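Local structure of Two-component sensor histidine kinase (Nostoc sp., 6OZB) at residues C[105-110]-C[141-146]; C[164-169]-C[185-190]. The protein is a cyanobacterial phytochrome whose GAF domain, here loaded with phycoerythrobilin, holds a linear tetrapyrrole and probably senses light for a histidine kinase. The protein carries 1 engineered substitution. One frame throughout, in Å; residues are numbered along the deposited sequence.

Contact 1: C[105-110]-C[141-146]; sequences VDVATG and EYLTAM. With PEB (phycoerythrobilin), chain F.
One wall of the bilin pocket of this GAF domain is built where the end of strand 102-106 and the turn after it meet the last turns of helix 137-145. L143 carries the contact: its CD1 branch reaches V105, with V105 CG1 3.6 Å from L143 CD1, and the two side chains meet at a slant. V105 divides its methyls between two tasks. CG1 lies anti to the backbone N (chi1 -179°) and faces the helix, whereas CG2 turns to the chromophore and stops 3.6 Å from O2C of a phycoerythrobilin propionate. Nearer the surface V107 adds a looser touch, its CG1 3.8 Å from T144 OG1; that hydroxyl is hydrogen-bonded to the carbonyl of V140, one helical turn back. Y142 leaves the helix on the bilin side. C3D of the pigment lies in the plane of its ring, at the edge, while the lactam oxygen OA comes within 3.0 Å of Y142 CD2, and the phenol OH is hydrogen-bonded to D87. After the strand ends at D106 the chain turns back through an Asx motif: D106 OD2 accepts from T109 N at 3.2 Å and from T109 OG1 at 2.8 Å, the two donors approaching opposite faces of the carboxylate plane. Aliphatic strand-to-helix packing with an aromatic residue turned to the pigment thus forms a side of the tetrapyrrole cleft, as in phytochrome GAF domains.

Contact 2: C[164-169]-C[185-190]; sequences GLLVSH and QMIVDQ. With PEB (phycoerythrobilin), chain F.
Apolar packing of a helix against a sheet defines this buried contact, in which L166 of strand 161-170 meets I187 and V188 of helix 178-201 near the middle of the domain. The nearest approach is L166 CB to V188 CG1 at 3.7 Å, and L166 CD2 also lies 3.9 Å from V188 CG1. I187 meets the same CD2 branch through its CG2 at 4.1 Å, its side chain crossing that of L166 at about a right angle. With CG anti to the backbone N (chi1 176°), L166 sets that branch against both helix residues. On the helix, Q185 NE2 donates to D189 OD1 at 3.0 Å, one turn on and from above the carboxylate plane, while Q185 OE1 is hydrogen-bonded to R102. The strand's other face serves the chromophore: L165 CD1 packs 3.8 Å from the bilin methyl CMC, and H169 NE2 gives a weak hydrogen bond of 2.7 Å to OD, bent to 126° at the hydrogen. R51 binds H169 ND1, which would steady the imidazole. A leucine in place of H169 would probably leave both OD and the R51 guanidinium without their imidazole partner. Strands 51-57 and 150-158 flank strand 161-170, V52 touching L166 and I156 touching V188, while helix 12-27 packs alongside helix 178-201 at M186 and Q190.

The two contacts illustrate how one sheet can serve both a ligand and a hydrophobic interior. Contact 2 is wholly buried, about 4 Å from the centre of the chain, and joins a sheet strand to the long C-terminal helix through aliphatic groups. Contact 1, about 17 Å out from that centre, is only partly buried and grades from an aliphatic inner part to a threonine hydroxyl at the surface. Their centres stand about 20 Å apart, yet they meet at the pigment: M146 CE packs 3.7 Å from H169 CE1. In contact 1 the packing itself borders phycoerythrobilin, whereas in contact 2 the strand separates bilin from helix.

Contact 1: C[105-110]-C[141-146]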
loop_
_atom_site.group_PDB
_atom_site.type_symbol
_atom_site.label_atom_id
_atom_site.label_comp_id
_atom_site.label_asym_id
_atom_site.label_seq_id
_atom_site.Cartn_x
_atom_site.Cartn_y
_atom_site.Cartn_z
ATOM N N VAL C 105 4.554 5.623 -10.198
ATOM C CA VAL C 105 3.122 5.615 -10.492
ATOM C C VAL C 105 2.803 4.394 -11.320
ATOM O O VAL C 105 3.425 4.152 -12.341
ATOM C CB VAL C 105 2.659 6.902 -11.235
ATOM C CG1 VAL C 105 1.181 6.862 -11.501
ATOM C CG2 VAL C 105 2.999 8.126 -10.404
ATOM N N ASP C 106 1.807 3.637 -10.862
ATOM C CA ASP C 106 1.333 2.453 -11.535
ATOM C C ASP C 106 -0.100 2.728 -11.972
ATOM O O ASP C 106 -1.051 2.665 -11.179
ATOM C CB ASP C 106 1.441 1.256 -10.610
ATOM C CG ASP C 106 1.132 -0.046 -11.312
ATOM O OD1 ASP C 106 2.071 -0.646 -11.884
ATOM O OD2 ASP C 106 -0.042 -0.476 -11.261
ATOM N N VAL C 107 -0.251 3.082 -13.235
ATOM C CA VAL C 107 -1.555 3.503 -13.730
ATOM C C VAL C 107 -2.605 2.410 -13.608
ATOM O O VAL C 107 -3.757 2.687 -13.225
ATOM C CB VAL C 107 -1.427 3.983 -15.193
ATOM C CG1 VAL C 107 -2.768 4.245 -15.801
ATOM C CG2 VAL C 107 -0.576 5.265 -15.248
ATOM N N ALA C 108 -2.237 1.167 -13.902
ATOM C CA ALA C 108 -3.206 0.065 -13.851
ATOM C C ALA C 108 -3.880 -0.092 -12.499
ATOM O O ALA C 108 -5.052 -0.385 -12.455
ATOM C CB ALA C 108 -2.543 -1.251 -14.215
ATOM N N THR C 109 -3.147 0.076 -11.409
ATOM C CA THR C 109 -3.715 -0.065 -10.058
ATOM C C THR C 109 -4.183 1.264 -9.466
ATOM O O THR C 109 -4.844 1.288 -8.416
ATOM C CB THR C 109 -2.712 -0.679 -9.068
ATOM O OG1 THR C 109 -1.544 0.157 -8.961
ATOM C CG2 THR C 109 -2.352 -2.078 -9.479
ATOM N N GLY C 110 -3.809 2.365 -10.109
ATOM C CA GLY C 110 -4.139 3.696 -9.610
ATOM C C GLY C 110 -3.368 4.083 -8.369
ATOM O O GLY C 110 -3.837 4.910 -7.576
ATOM N N GLU C 141 -4.645 10.966 -15.138
ATOM C CA GLU C 141 -5.173 11.430 -16.428
ATOM C C GLU C 141 -4.068 12.085 -17.266
ATOM O O GLU C 141 -4.017 11.927 -18.481
ATOM C CB GLU C 141 -6.365 12.382 -16.193
ATOM C CG GLU C 141 -7.639 11.623 -15.723
ATOM C CD GLU C 141 -8.679 12.493 -15.010
ATOM O OE1 GLU C 141 -8.722 13.719 -15.256
ATOM O OE2 GLU C 141 -9.465 11.936 -14.207
ATOM N N TYR C 142 -3.174 12.805 -16.600
ATOM C CA TYR C 142 -2.028 13.452 -17.223
ATOM C C TYR C 142 -1.130 12.418 -17.902
ATOM O O TYR C 142 -0.717 12.588 -19.057
ATOM C CB TYR C 142 -1.277 14.196 -16.142
ATOM C CG TYR C 142 -0.076 15.042 -16.508
ATOM C CD1 TYR C 142 1.209 14.530 -16.419
ATOM C CD2 TYR C 142 -0.230 16.378 -16.851
ATOM C CE1 TYR C 142 2.321 15.333 -16.697
ATOM C CE2 TYR C 142 0.863 17.185 -17.128
ATOM C CZ TYR C 142 2.128 16.661 -17.047
ATOM O OH TYR C 142 3.194 17.483 -17.324
ATOM N N LEU C 143 -0.838 11.337 -17.184
ATOM C CA LEU C 143 0.033 10.283 -17.718
ATOM C C LEU C 143 -0.700 9.514 -18.836
ATOM O O LEU C 143 -0.133 9.246 -19.896
ATOM C CB LEU C 143 0.486 9.336 -16.599
ATOM C CG LEU C 143 1.396 9.925 -15.519
ATOM C CD1 LEU C 143 1.641 8.918 -14.368
ATOM C CD2 LEU C 143 2.705 10.363 -16.068
ATOM N N THR C 144 -1.956 9.160 -18.595
ATOM C CA THR C 144 -2.724 8.428 -19.587
ATOM C C THR C 144 -2.829 9.230 -20.914
ATOM O O THR C 144 -2.810 8.648 -21.986
ATOM C CB THR C 144 -4.117 8.056 -19.047
ATOM O OG1 THR C 144 -3.967 7.213 -17.905
ATOM C CG2 THR C 144 -4.905 7.302 -20.096
ATOM N N ALA C 145 -2.919 10.556 -20.842
ATOM C CA ALA C 145 -3.022 11.373 -22.034
ATOM C C ALA C 145 -1.764 11.260 -22.899
ATOM O O ALA C 145 -1.828 11.499 -24.103
ATOM C CB ALA C 145 -3.265 12.819 -21.649
ATOM N N MET C 146 -0.635 10.925 -22.268
ATOM C CA MET C 146 0.665 10.737 -22.947
ATOM C C MET C 146 0.905 9.286 -23.394
ATOM O O MET C 146 1.919 8.980 -24.022
ATOM C CB MET C 146 1.807 11.156 -22.040
ATOM C CG MET C 146 1.994 12.642 -21.943
ATOM S SD MET C 146 3.411 13.149 -20.989
ATOM C CE MET C 146 3.094 12.411 -19.411
HETATM C CHC PEB F . 4.669 16.286 -13.600
HETATM N NC PEB F . 3.196 15.773 -11.610
HETATM C C1C PEB F . 3.280 15.221 -10.369
HETATM C C2C PEB F . 4.563 14.795 -10.135
HETATM C C3C PEB F . 5.313 15.091 -11.253
HETATM C C4C PEB F . 4.439 15.710 -12.174
HETATM C CMC PEB F . 6.796 14.777 -11.321
HETATM C CAC PEB F . 5.002 14.106 -8.800
HETATM C CBC PEB F . 4.514 12.668 -8.745
HETATM C CGC PEB F . 5.433 11.817 -9.583
HETATM O O1C PEB F . 6.664 11.797 -9.296
HETATM O O2C PEB F . 4.984 11.126 -10.546
HETATM N ND PEB F . 5.874 14.385 -14.518
HETATM C C1D PEB F . 5.930 15.868 -14.179
HETATM C C2D PEB F . 6.094 16.495 -15.482
HETATM C C3D PEB F . 6.108 15.563 -16.498
HETATM C C4D PEB F . 6.001 14.244 -15.995
HETATM C CMD PEB F . 6.123 18.035 -15.676
HETATM C CAD PEB F . 6.129 15.932 -17.992
HETATM C CBD PEB F . 6.939 15.220 -18.835
HETATM O OD PEB F . 6.013 13.188 -16.611
HETATM N NA PEB F . -1.243 17.898 -12.702
HETATM C C1A PEB F . -1.636 18.580 -13.886
HETATM C C2A PEB F . -2.847 19.427 -13.596
HETATM C C3A PEB F . -3.179 19.247 -12.122
HETATM C C4A PEB F . -2.118 18.256 -11.605
HETATM C CMA PEB F . -2.637 20.922 -13.990
HETATM C CBA PEB F . -5.725 19.578 -12.270
HETATM O OA PEB F . -1.048 18.490 -14.951
HETATM C CHA PEB F . -2.137 17.763 -10.334
HETATM C CAA PEB F . -4.564 18.708 -11.753
HETATM N NB PEB F . 0.274 16.531 -10.328
HETATM C C1B PEB F . -1.053 16.842 -9.781
HETATM C C2B PEB F . -1.264 16.154 -8.529
HETATM C C3B PEB F . -0.080 15.390 -8.272
HETATM C C4B PEB F . 0.917 15.608 -9.379
HETATM C CHB PEB F . 2.150 15.005 -9.360
HETATM C CMB PEB F . -2.497 16.247 -7.688
HETATM C CAB PEB F . 0.159 14.495 -7.074
HETATM C CBB PEB F . -0.149 13.065 -7.463
HETATM C CGB PEB F . -0.047 12.268 -6.161
HETATM O O1B PEB F . 1.087 12.185 -5.601
HETATM O O2B PEB F . -1.071 11.746 -5.658
#

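Contact 2: C[164-169]-C[185-190]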
loop_
_atom_site.group_PDB
_atom_site.type_symbol
_atom_site.label_atom_id
_atom_site.label_comp_id
_atom_site.label_asym_id
_atom_site.label_seq_id
_atom_site.Cartn_x
_atom_site.Cartn_y
_atom_site.Cartn_z
ATOM N N GLY C 164 16.127 19.724 -10.589
ATOM C CA GLY C 164 15.416 19.061 -11.680
ATOM C C GLY C 164 14.906 17.700 -11.287
ATOM O O GLY C 164 14.861 17.382 -10.096
ATOM N N LEU C 165 14.524 16.916 -12.292
ATOM C CA LEU C 165 14.012 15.553 -12.098
ATOM C C LEU C 165 14.618 14.631 -13.126
ATOM O O LEU C 165 14.766 15.025 -14.295
ATOM C CB LEU C 165 12.479 15.500 -12.256
ATOM C CG LEU C 165 11.618 16.485 -11.456
ATOM C CD1 LEU C 165 10.142 16.432 -11.840
ATOM C CD2 LEU C 165 11.779 16.207 -9.964
ATOM N N LEU C 166 14.905 13.398 -12.709
ATOM C CA LEU C 166 15.130 12.293 -13.637
ATOM C C LEU C 166 13.803 11.551 -13.777
ATOM O O LEU C 166 13.232 11.091 -12.773
ATOM C CB LEU C 166 16.216 11.361 -13.140
ATOM C CG LEU C 166 16.507 10.108 -13.948
ATOM C CD1 LEU C 166 17.050 10.511 -15.311
ATOM C CD2 LEU C 166 17.492 9.233 -13.200
ATOM N N VAL C 167 13.289 11.502 -15.001
ATOM C CA VAL C 167 11.955 10.965 -15.280
ATOM C C VAL C 167 12.019 9.772 -16.235
ATOM O O VAL C 167 12.596 9.870 -17.312
ATOM C CB VAL C 167 11.035 12.007 -15.896
ATOM C CG1 VAL C 167 9.607 11.474 -16.039
ATOM C CG2 VAL C 167 10.987 13.245 -15.055
ATOM N N SER C 168 11.404 8.661 -15.849
ATOM C CA SER C 168 11.383 7.454 -16.663
ATOM C C SER C 168 9.935 7.066 -16.953
ATOM O O SER C 168 9.195 6.771 -16.025
ATOM C CB SER C 168 12.104 6.333 -15.921
ATOM O OG SER C 168 12.080 5.095 -16.634
ATOM N N HIS C 169 9.547 7.109 -18.227
ATOM C CA HIS C 169 8.191 6.771 -18.683
ATOM C C HIS C 169 8.196 5.476 -19.485
ATOM O O HIS C 169 9.120 5.225 -20.265
ATOM C CB HIS C 169 7.612 7.829 -19.605
ATOM C CG HIS C 169 7.207 9.104 -18.929
ATOM N ND1 HIS C 169 6.863 10.237 -19.642
ATOM C CD2 HIS C 169 7.062 9.420 -17.623
ATOM C CE1 HIS C 169 6.518 11.197 -18.799
ATOM N NE2 HIS C 169 6.625 10.724 -17.570
ATOM N N GLN C 185 18.856 6.657 -7.902
ATOM C CA GLN C 185 19.327 7.560 -6.840
ATOM C C GLN C 185 20.816 7.837 -7.001
ATOM O O GLN C 185 21.275 8.966 -6.830
ATOM C CB GLN C 185 19.050 6.989 -5.459
ATOM C CG GLN C 185 19.409 7.988 -4.306
ATOM C CD GLN C 185 18.565 9.239 -4.362
ATOM O OE1 GLN C 185 17.345 9.166 -4.376
ATOM N NE2 GLN C 185 19.209 10.394 -4.440
ATOM N N MET C 186 21.578 6.808 -7.334
ATOM C CA MET C 186 23.011 6.984 -7.547
ATOM C C MET C 186 23.255 7.858 -8.781
ATOM O O MET C 186 24.171 8.668 -8.804
ATOM C CB MET C 186 23.716 5.635 -7.671
ATOM C CG MET C 186 23.601 4.760 -6.453
ATOM S SD MET C 186 24.795 3.420 -6.510
ATOM C CE MET C 186 24.994 3.151 -8.278
ATOM N N ILE C 187 22.446 7.673 -9.809
ATOM C CA ILE C 187 22.562 8.485 -11.010
ATOM C C ILE C 187 22.257 9.960 -10.739
ATOM O O ILE C 187 23.000 10.843 -11.190
ATOM C CB ILE C 187 21.635 7.967 -12.130
ATOM C CG1 ILE C 187 22.184 6.617 -12.618
ATOM C CG2 ILE C 187 21.543 8.952 -13.266
ATOM C CD1 ILE C 187 21.129 5.730 -13.331
ATOM N N VAL C 188 21.183 10.260 -10.009
ATOM C CA VAL C 188 20.941 11.671 -9.707
ATOM C C VAL C 188 21.990 12.220 -8.740
ATOM O O VAL C 188 22.336 13.395 -8.848
ATOM C CB VAL C 188 19.496 11.947 -9.170
ATOM C CG1 VAL C 188 18.470 11.486 -10.215
ATOM C CG2 VAL C 188 19.211 11.309 -7.839
ATOM N N ASP C 189 22.541 11.401 -7.834
ATOM C CA ASP C 189 23.639 11.850 -6.959
ATOM C C ASP C 189 24.883 12.199 -7.784
ATOM O O ASP C 189 25.568 13.187 -7.512
ATOM C CB ASP C 189 24.011 10.786 -5.941
ATOM C CG ASP C 189 22.958 10.618 -4.835
ATOM O OD1 ASP C 189 22.037 11.466 -4.733
ATOM O OD2 ASP C 189 23.051 9.617 -4.088
ATOM N N GLN C 190 25.167 11.391 -8.804
ATOM C CA GLN C 190 26.325 11.637 -9.667
ATOM C C GLN C 190 26.102 12.864 -10.554
ATOM O O GLN C 190 27.028 13.628 -10.799
ATOM C CB GLN C 190 26.631 10.402 -10.530
ATOM C CG GLN C 190 27.945 10.517 -11.365
ATOM C CD GLN C 190 29.190 10.637 -10.486
ATOM O OE1 GLN C 190 29.675 9.661 -9.920
ATOM N NE2 GLN C 190 29.691 11.858 -10.342
HETATM C CHC PEB F . 4.669 16.286 -13.600
HETATM N NC PEB F . 3.196 15.773 -11.610
HETATM C C1C PEB F . 3.280 15.221 -10.369
HETATM C C2C PEB F . 4.563 14.795 -10.135
HETATM C C3C PEB F . 5.313 15.091 -11.253
HETATM C C4C PEB F . 4.439 15.710 -12.174
HETATM C CMC PEB F . 6.796 14.777 -11.321
HETATM C CAC PEB F . 5.002 14.106 -8.800
HETATM C CBC PEB F . 4.514 12.668 -8.745
HETATM C CGC PEB F . 5.433 11.817 -9.583
HETATM O O1C PEB F . 6.664 11.797 -9.296
HETATM O O2C PEB F . 4.984 11.126 -10.546
HETATM N ND PEB F . 5.874 14.385 -14.518
HETATM C C1D PEB F . 5.930 15.868 -14.179
HETATM C C2D PEB F . 6.094 16.495 -15.482
HETATM C C3D PEB F . 6.108 15.563 -16.498
HETATM C C4D PEB F . 6.001 14.244 -15.995
HETATM C CMD PEB F . 6.123 18.035 -15.676
HETATM C CAD PEB F . 6.129 15.932 -17.992
HETATM C CBD PEB F . 6.939 15.220 -18.835
HETATM O OD PEB F . 6.013 13.188 -16.611
HETATM N NA PEB F . -1.243 17.898 -12.702
HETATM C C1A PEB F . -1.636 18.580 -13.886
HETATM C C2A PEB F . -2.847 19.427 -13.596
HETATM C C3A PEB F . -3.179 19.247 -12.122
HETATM C C4A PEB F . -2.118 18.256 -11.605
HETATM C CMA PEB F . -2.637 20.922 -13.990
HETATM C CBA PEB F . -5.725 19.578 -12.270
HETATM O OA PEB F . -1.048 18.490 -14.951
HETATM C CHA PEB F . -2.137 17.763 -10.334
HETATM C CAA PEB F . -4.564 18.708 -11.753
HETATM N NB PEB F . 0.274 16.531 -10.328
HETATM C C1B PEB F . -1.053 16.842 -9.781
HETATM C C2B PEB F . -1.264 16.154 -8.529
HETATM C C3B PEB F . -0.080 15.390 -8.272
HETATM C C4B PEB F . 0.917 15.608 -9.379
HETATM C CHB PEB F . 2.150 15.005 -9.360
HETATM C CMB PEB F . -2.497 16.247 -7.688
HETATM C CAB PEB F . 0.159 14.495 -7.074
HETATM C CBB PEB F . -0.149 13.065 -7.463
HETATM C CGB PEB F . -0.047 12.268 -6.161
HETATM O O1B PEB F . 1.087 12.185 -5.601
HETATM O O2B PEB F . -1.071 11.746 -5.658
#